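Local structure of A197 (2C0N) at residues Tyr82-Tyr88 with Pro160-Ser166; Asn114-Leu118 with Glu150-Phe155. The protein is probably a glycosyltransferase of the GT-A fold, encoded by a virus that infects the thermophilic archaeon Sulfolobus. All coordinates share one frame; numbering follows the deposited sequence.

Interaction 1: Tyr82-Tyr88 with Pro160-Ser166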
loop_
_atom_site.group_PDB
_atom_site.type_symbol
_atom_site.label_atom_id
_atom_site.label_comp_id
_atom_site.label_asym_id
_atom_site.label_seq_id
_atom_site.Cartn_x
_atom_site.Cartn_y
_atom_site.Cartn_z
ATOM N N TYR A 82 -4.553 -6.277 31.781
ATOM C CA TYR A 82 -4.031 -5.065 31.149
ATOM C C TYR A 82 -5.020 -4.459 30.156
ATOM O O TYR A 82 -5.803 -5.169 29.515
ATOM C CB TYR A 82 -2.659 -5.329 30.530
ATOM C CG TYR A 82 -1.649 -5.537 31.597
ATOM C CD1 TYR A 82 -1.080 -4.452 32.260
ATOM C CD2 TYR A 82 -1.295 -6.807 31.995
ATOM C CE1 TYR A 82 -0.163 -4.637 33.285
ATOM C CE2 TYR A 82 -0.370 -7.015 33.012
ATOM C CZ TYR A 82 0.191 -5.918 33.656
ATOM O OH TYR A 82 1.071 -6.130 34.680
ATOM N N ASP A 83 -4.962 -3.132 30.020
ATOM C CA ASP A 83 -5.779 -2.434 29.040
ATOM C C ASP A 83 -5.065 -2.190 27.718
ATOM O O ASP A 83 -5.693 -2.097 26.651
ATOM C CB ASP A 83 -6.259 -1.098 29.636
ATOM C CG ASP A 83 -7.032 -1.262 30.900
ATOM O OD1 ASP A 83 -8.008 -2.019 30.856
ATOM O OD2 ASP A 83 -6.679 -0.637 31.943
ATOM N N VAL A 84 -3.760 -2.014 27.777
ATOM C CA VAL A 84 -2.980 -1.600 26.610
ATOM C C VAL A 84 -1.691 -2.394 26.642
ATOM O O VAL A 84 -1.074 -2.543 27.711
ATOM C CB VAL A 84 -2.629 -0.119 26.677
ATOM C CG1 VAL A 84 -1.650 0.285 25.563
ATOM C CG2 VAL A 84 -3.902 0.725 26.647
ATOM N N VAL A 85 -1.321 -2.927 25.492
ATOM C CA VAL A 85 -0.070 -3.658 25.337
ATOM C C VAL A 85 0.776 -2.920 24.271
ATOM O O VAL A 85 0.295 -2.670 23.166
ATOM C CB VAL A 85 -0.334 -5.103 24.946
ATOM C CG1 VAL A 85 0.945 -5.823 24.714
ATOM C CG2 VAL A 85 -1.138 -5.808 26.051
ATOM N N CYS A 86 2.006 -2.571 24.643
ATOM C CA CYS A 86 2.897 -1.711 23.825
ATOM C C CYS A 86 4.014 -2.537 23.215
ATOM O O CYS A 86 4.570 -3.384 23.873
ATOM C CB CYS A 86 3.571 -0.674 24.688
ATOM S SG CYS A 86 2.411 0.327 25.594
ATOM N N GLY A 87 4.311 -2.256 21.947
ATOM C CA GLY A 87 5.476 -2.801 21.282
ATOM C C GLY A 87 6.631 -1.806 21.155
ATOM O O GLY A 87 6.495 -0.563 21.320
ATOM N N TYR A 88 7.773 -2.354 20.806
ATOM C CA TYR A 88 8.993 -1.585 20.742
ATOM C C TYR A 88 9.475 -1.283 19.376
ATOM O O TYR A 88 9.602 -2.173 18.551
ATOM C CB TYR A 88 10.119 -2.357 21.432
ATOM C CG TYR A 88 10.087 -2.290 22.930
ATOM C CD1 TYR A 88 10.750 -1.254 23.625
ATOM C CD2 TYR A 88 9.433 -3.245 23.656
ATOM C CE1 TYR A 88 10.734 -1.179 24.985
ATOM C CE2 TYR A 88 9.431 -3.204 25.042
ATOM C CZ TYR A 88 10.069 -2.161 25.704
ATOM O OH TYR A 88 10.090 -2.122 27.068
ATOM N N PRO A 160 -4.614 3.905 31.424
ATOM C CA PRO A 160 -4.792 2.481 31.187
ATOM C C PRO A 160 -3.727 1.663 31.915
ATOM O O PRO A 160 -2.593 2.126 32.115
ATOM C CB PRO A 160 -4.618 2.361 29.660
ATOM C CG PRO A 160 -3.833 3.561 29.290
ATOM C CD PRO A 160 -4.284 4.633 30.179
ATOM N N ARG A 161 -4.090 0.471 32.342
ATOM C CA ARG A 161 -3.082 -0.451 32.849
ATOM C C ARG A 161 -2.333 -0.964 31.621
ATOM O O ARG A 161 -2.922 -1.577 30.731
ATOM C CB ARG A 161 -3.749 -1.521 33.687
ATOM C CG ARG A 161 -4.334 -0.844 34.958
ATOM C CD ARG A 161 -4.769 -1.716 36.027
ATOM N NE ARG A 161 -5.636 -2.802 35.575
ATOM C CZ ARG A 161 -6.649 -3.310 36.272
ATOM N NH1 ARG A 161 -6.993 -2.814 37.460
ATOM N NH2 ARG A 161 -7.337 -4.313 35.753
ATOM N N THR A 162 -1.043 -0.625 31.566
ATOM C CA THR A 162 -0.228 -0.715 30.364
ATOM C C THR A 162 1.025 -1.609 30.561
ATOM O O THR A 162 1.741 -1.478 31.543
ATOM C CB THR A 162 0.195 0.680 29.855
ATOM O OG1 THR A 162 -0.965 1.516 29.732
ATOM C CG2 THR A 162 0.888 0.586 28.472
ATOM N N TYR A 163 1.250 -2.523 29.613
ATOM C CA TYR A 163 2.391 -3.469 29.659
ATOM C C TYR A 163 3.148 -3.399 28.345
ATOM O O TYR A 163 2.521 -3.370 27.275
ATOM C CB TYR A 163 1.880 -4.889 29.838
ATOM C CG TYR A 163 2.914 -5.808 30.381
ATOM C CD1 TYR A 163 3.713 -6.561 29.539
ATOM C CD2 TYR A 163 3.107 -5.930 31.755
ATOM C CE1 TYR A 163 4.685 -7.395 30.032
ATOM C CE2 TYR A 163 4.087 -6.789 32.267
ATOM C CZ TYR A 163 4.866 -7.515 31.378
ATOM O OH TYR A 163 5.848 -8.360 31.826
ATOM N N ALA A 164 4.475 -3.361 28.439
ATOM C CA ALA A 164 5.374 -3.402 27.270
ATOM C C ALA A 164 5.941 -4.825 27.152
ATOM O O ALA A 164 6.440 -5.387 28.125
ATOM C CB ALA A 164 6.486 -2.393 27.420
ATOM N N LEU A 165 5.763 -5.429 25.977
ATOM C CA LEU A 165 6.288 -6.772 25.687
ATOM C C LEU A 165 7.541 -6.689 24.854
ATOM O O LEU A 165 7.511 -6.175 23.746
ATOM C CB LEU A 165 5.274 -7.616 24.909
ATOM C CG LEU A 165 3.972 -8.026 25.608
ATOM C CD1 LEU A 165 3.051 -8.671 24.620
ATOM C CD2 LEU A 165 4.216 -8.965 26.766
ATOM N N SER A 166 8.645 -7.226 25.352
ATOM C CA SER A 166 9.842 -7.332 24.546
ATOM C C SER A 166 9.680 -8.185 23.280
ATOM O O SER A 166 10.493 -8.077 22.342
ATOM C CB SER A 166 10.994 -7.857 25.362
ATOM O OG SER A 166 10.728 -9.188 25.736
#

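Interaction 2: Asn114-Leu118 with Glu150-Phe155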
loop_
_atom_site.group_PDB
_atom_site.type_symbol
_atom_site.label_atom_id
_atom_site.label_comp_id
_atom_site.label_asym_id
_atom_site.label_seq_id
_atom_site.Cartn_x
_atom_site.Cartn_y
_atom_site.Cartn_z
ATOM N N ASN A 114 4.269 3.337 31.826
ATOM C CA ASN A 114 3.252 4.417 31.904
ATOM C C ASN A 114 2.557 4.687 30.564
ATOM O O ASN A 114 1.368 5.023 30.509
ATOM C CB ASN A 114 3.876 5.710 32.474
ATOM C CG ASN A 114 4.153 5.624 33.960
ATOM O OD1 ASN A 114 3.255 5.337 34.760
ATOM N ND2 ASN A 114 5.394 5.906 34.347
ATOM N N GLY A 115 3.279 4.534 29.464
ATOM C CA GLY A 115 2.665 4.676 28.161
ATOM C C GLY A 115 3.649 4.434 27.032
ATOM O O GLY A 115 4.754 3.947 27.256
ATOM N N CYS A 116 3.229 4.806 25.832
ATOM C CA CYS A 116 4.036 4.689 24.628
ATOM C C CYS A 116 3.555 5.727 23.602
ATOM O O CYS A 116 2.690 6.533 23.927
ATOM C CB CYS A 116 3.952 3.265 24.093
ATOM S SG CYS A 116 2.342 2.710 23.663
ATOM N N GLY A 117 4.117 5.744 22.391
ATOM C CA GLY A 117 3.771 6.775 21.379
ATOM C C GLY A 117 2.559 6.546 20.461
ATOM O O GLY A 117 2.301 7.350 19.528
ATOM N N LEU A 118 1.835 5.480 20.743
ATOM C CA LEU A 118 0.673 4.995 19.978
ATOM C C LEU A 118 0.995 4.528 18.557
ATOM O O LEU A 118 0.107 4.474 17.714
ATOM C CB LEU A 118 -0.464 6.044 19.948
ATOM C CG LEU A 118 -1.004 6.392 21.333
ATOM C CD1 LEU A 118 -1.989 7.579 21.259
ATOM C CD2 LEU A 118 -1.670 5.203 21.896
ATOM N N GLU A 150 -1.022 13.510 21.510
ATOM C CA GLU A 150 -2.199 12.773 21.909
ATOM C C GLU A 150 -1.825 11.478 22.613
ATOM O O GLU A 150 -2.665 10.891 23.285
ATOM C CB GLU A 150 -3.079 12.494 20.683
ATOM C CG GLU A 150 -2.578 11.410 19.729
ATOM C CD GLU A 150 -1.457 11.845 18.788
ATOM O OE1 GLU A 150 -1.007 13.033 18.790
ATOM O OE2 GLU A 150 -1.039 10.958 18.026
ATOM N N ASP A 151 -0.573 11.047 22.418
ATOM C CA ASP A 151 -0.011 9.876 23.087
ATOM C C ASP A 151 0.159 10.067 24.599
ATOM O O ASP A 151 -0.392 9.302 25.376
ATOM C CB ASP A 151 1.304 9.451 22.440
ATOM C CG ASP A 151 2.345 10.563 22.368
ATOM O OD1 ASP A 151 2.010 11.766 22.420
ATOM O OD2 ASP A 151 3.530 10.199 22.211
ATOM N N VAL A 152 0.893 11.110 25.012
ATOM C CA VAL A 152 1.046 11.417 26.447
ATOM C C VAL A 152 -0.296 11.833 27.038
ATOM O O VAL A 152 -0.628 11.443 28.162
ATOM C CB VAL A 152 2.132 12.482 26.716
ATOM C CG1 VAL A 152 2.174 12.875 28.197
ATOM C CG2 VAL A 152 3.474 11.927 26.289
ATOM N N TYR A 153 -1.085 12.583 26.278
ATOM C CA TYR A 153 -2.433 12.928 26.732
ATOM C C TYR A 153 -3.246 11.672 27.039
ATOM O O TYR A 153 -3.829 11.561 28.117
ATOM C CB TYR A 153 -3.167 13.768 25.689
ATOM C CG TYR A 153 -4.628 14.002 26.015
ATOM C CD1 TYR A 153 -5.594 13.068 25.632
ATOM C CD2 TYR A 153 -5.049 15.136 26.725
ATOM C CE1 TYR A 153 -6.923 13.250 25.916
ATOM C CE2 TYR A 153 -6.411 15.332 27.027
ATOM C CZ TYR A 153 -7.334 14.373 26.606
ATOM O OH TYR A 153 -8.671 14.495 26.868
ATOM N N PHE A 154 -3.291 10.748 26.076
ATOM C CA PHE A 154 -4.103 9.531 26.190
ATOM C C PHE A 154 -3.778 8.770 27.484
ATOM O O PHE A 154 -4.657 8.443 28.284
ATOM C CB PHE A 154 -3.847 8.616 25.003
ATOM C CG PHE A 154 -4.537 7.309 25.093
ATOM C CD1 PHE A 154 -3.847 6.172 25.456
ATOM C CD2 PHE A 154 -5.890 7.215 24.831
ATOM C CE1 PHE A 154 -4.498 4.965 25.537
ATOM C CE2 PHE A 154 -6.556 6.013 24.926
ATOM C CZ PHE A 154 -5.872 4.892 25.277
ATOM N N PHE A 155 -2.493 8.521 27.680
ATOM C CA PHE A 155 -2.032 7.816 28.873
ATOM C C PHE A 155 -2.168 8.610 30.167
ATOM O O PHE A 155 -2.543 8.048 31.239
ATOM C CB PHE A 155 -0.602 7.339 28.633
ATOM C CG PHE A 155 -0.535 6.239 27.632
ATOM C CD1 PHE A 155 -0.925 4.987 27.966
ATOM C CD2 PHE A 155 -0.120 6.461 26.316
ATOM C CE1 PHE A 155 -0.882 3.954 27.036
ATOM C CE2 PHE A 155 -0.106 5.448 25.388
ATOM C CZ PHE A 155 -0.481 4.202 25.724
#

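Interaction 1: Tyr82-Tyr88 with Pro160-Ser166
Tyr82, just before strand 84-88, meets Tyr163 of the neighbouring strand, their ring planes inclined at 59°, an oblique pairing. The CB of Tyr163 sits over the centre of the Tyr82 ring, 3.9 Å from its centroid, as a CH-pi contact. Tyr163 has CG anti to its own backbone N (chi1 -159°), which brings its CD2 obliquely toward OH and CZ of Tyr82, 3.5 Å from CZ; Lys77 adds a cation-pi contact to Tyr163. Farther along the Tyr163 face CG1 of Val85 packs on CD1 of Leu165. The other face carries Val84, Cys86, Thr162 and Ala164: CG2 of Val84 rests on CB of Pro160, and SG of Cys86 lies 3.3 Å from CG2 of Thr162. Where the pairing begins, Asp83 and Arg161 grip each other twice. OD2 of Asp83 takes the backbone N of Arg161 on its anti side at 2.8 Å, and O of Arg161 accepts both Asp83 N, at 2.7 Å, and Val84 N. NH2 of Arg161 bonds to Gly81 O; OD2 of Asp83 lies well out of the guanidinium plane, 4.4 Å from Arg161 NE, an attraction of charges and no salt bridge. The ladder continues through Tyr163 N to Val84 O, Cys86 N to Tyr163 O and Leu165 N to Cys86 O. Strand 84-88 is parallel to 162-173 and, on its other side, antiparallel to 120-124, which fits the mixed central sheet of the Rossmann-like GT-A fold, where one strand opposes the others.

Interaction 2: Asn114-Leu118 with Glu150-Phe155
The ring of Phe155 lies flat beneath the backbone of Gly115, whose CA stands 3.5 Å from the ring centroid and only 10° off its normal, a CH-pi contact made directly by main chain. The opposite face of the ring is covered by CD1 of Phe154, one residue earlier on the helix, so Phe155 is sandwiched. Cys116 continues the strand past the ring: its N also lies over the Gly115 face, Cys116 O comes within 3.3 Å of Phe155 CE2, and Cys116 SG approaches Phe155 CZ obliquely at 3.8 Å in a sulfur-aromatic contact. Leu118 sets CD1 against CA of Asp151 at 3.5 Å and CD2 against CE2 of Phe155 at 3.8 Å, the Leu118 and Phe155 side chains sliding past each other in opposite directions. With CG of Asp151 between its backbone N and carbonyl carbon (chi1 55°), OD2 comes up beside CA of Gly117, and OD1 accepts a weak bond from Val152 N. Behind this shell, the helical bond Phe155 N to Asp151 O keeps these two residues one turn apart on the same side of the helix, and Glu150 forms a salt bridge with Arg41. On the strand side, Asn114 and Gly115 both face Tyr100 in a classic beta bulge. Helix 150-158 thus packs against the small antiparallel pair 99-100 and 115-116, while Leu118 and Glu150 reach helix 37-50 and Phe155 touches Val84 of strand 84-88.

Both contacts are largely buried, yet they are built differently. Interaction 1 joins two strands of the main sheet through a backbone ladder, with side chains filling in on both faces and Arg161 exposed at the start of the pairing; interaction 2 sets a helix against a short strand by apolar and aromatic packing, while Glu150 and Asn114 bond to Arg41 and Arg101. They meet on the face bearing Val84, Cys86 and Thr162, where SG of Cys86 lies 3.1 Å from SG of Cys116, an unusually close contact but no disulfide, and the Phe155 ring touches Pro160, Thr162 and Val84. Helix 150-158 is followed, after a short loop, by strand 162-173, so one continuous run of chain supplies one side of each contact.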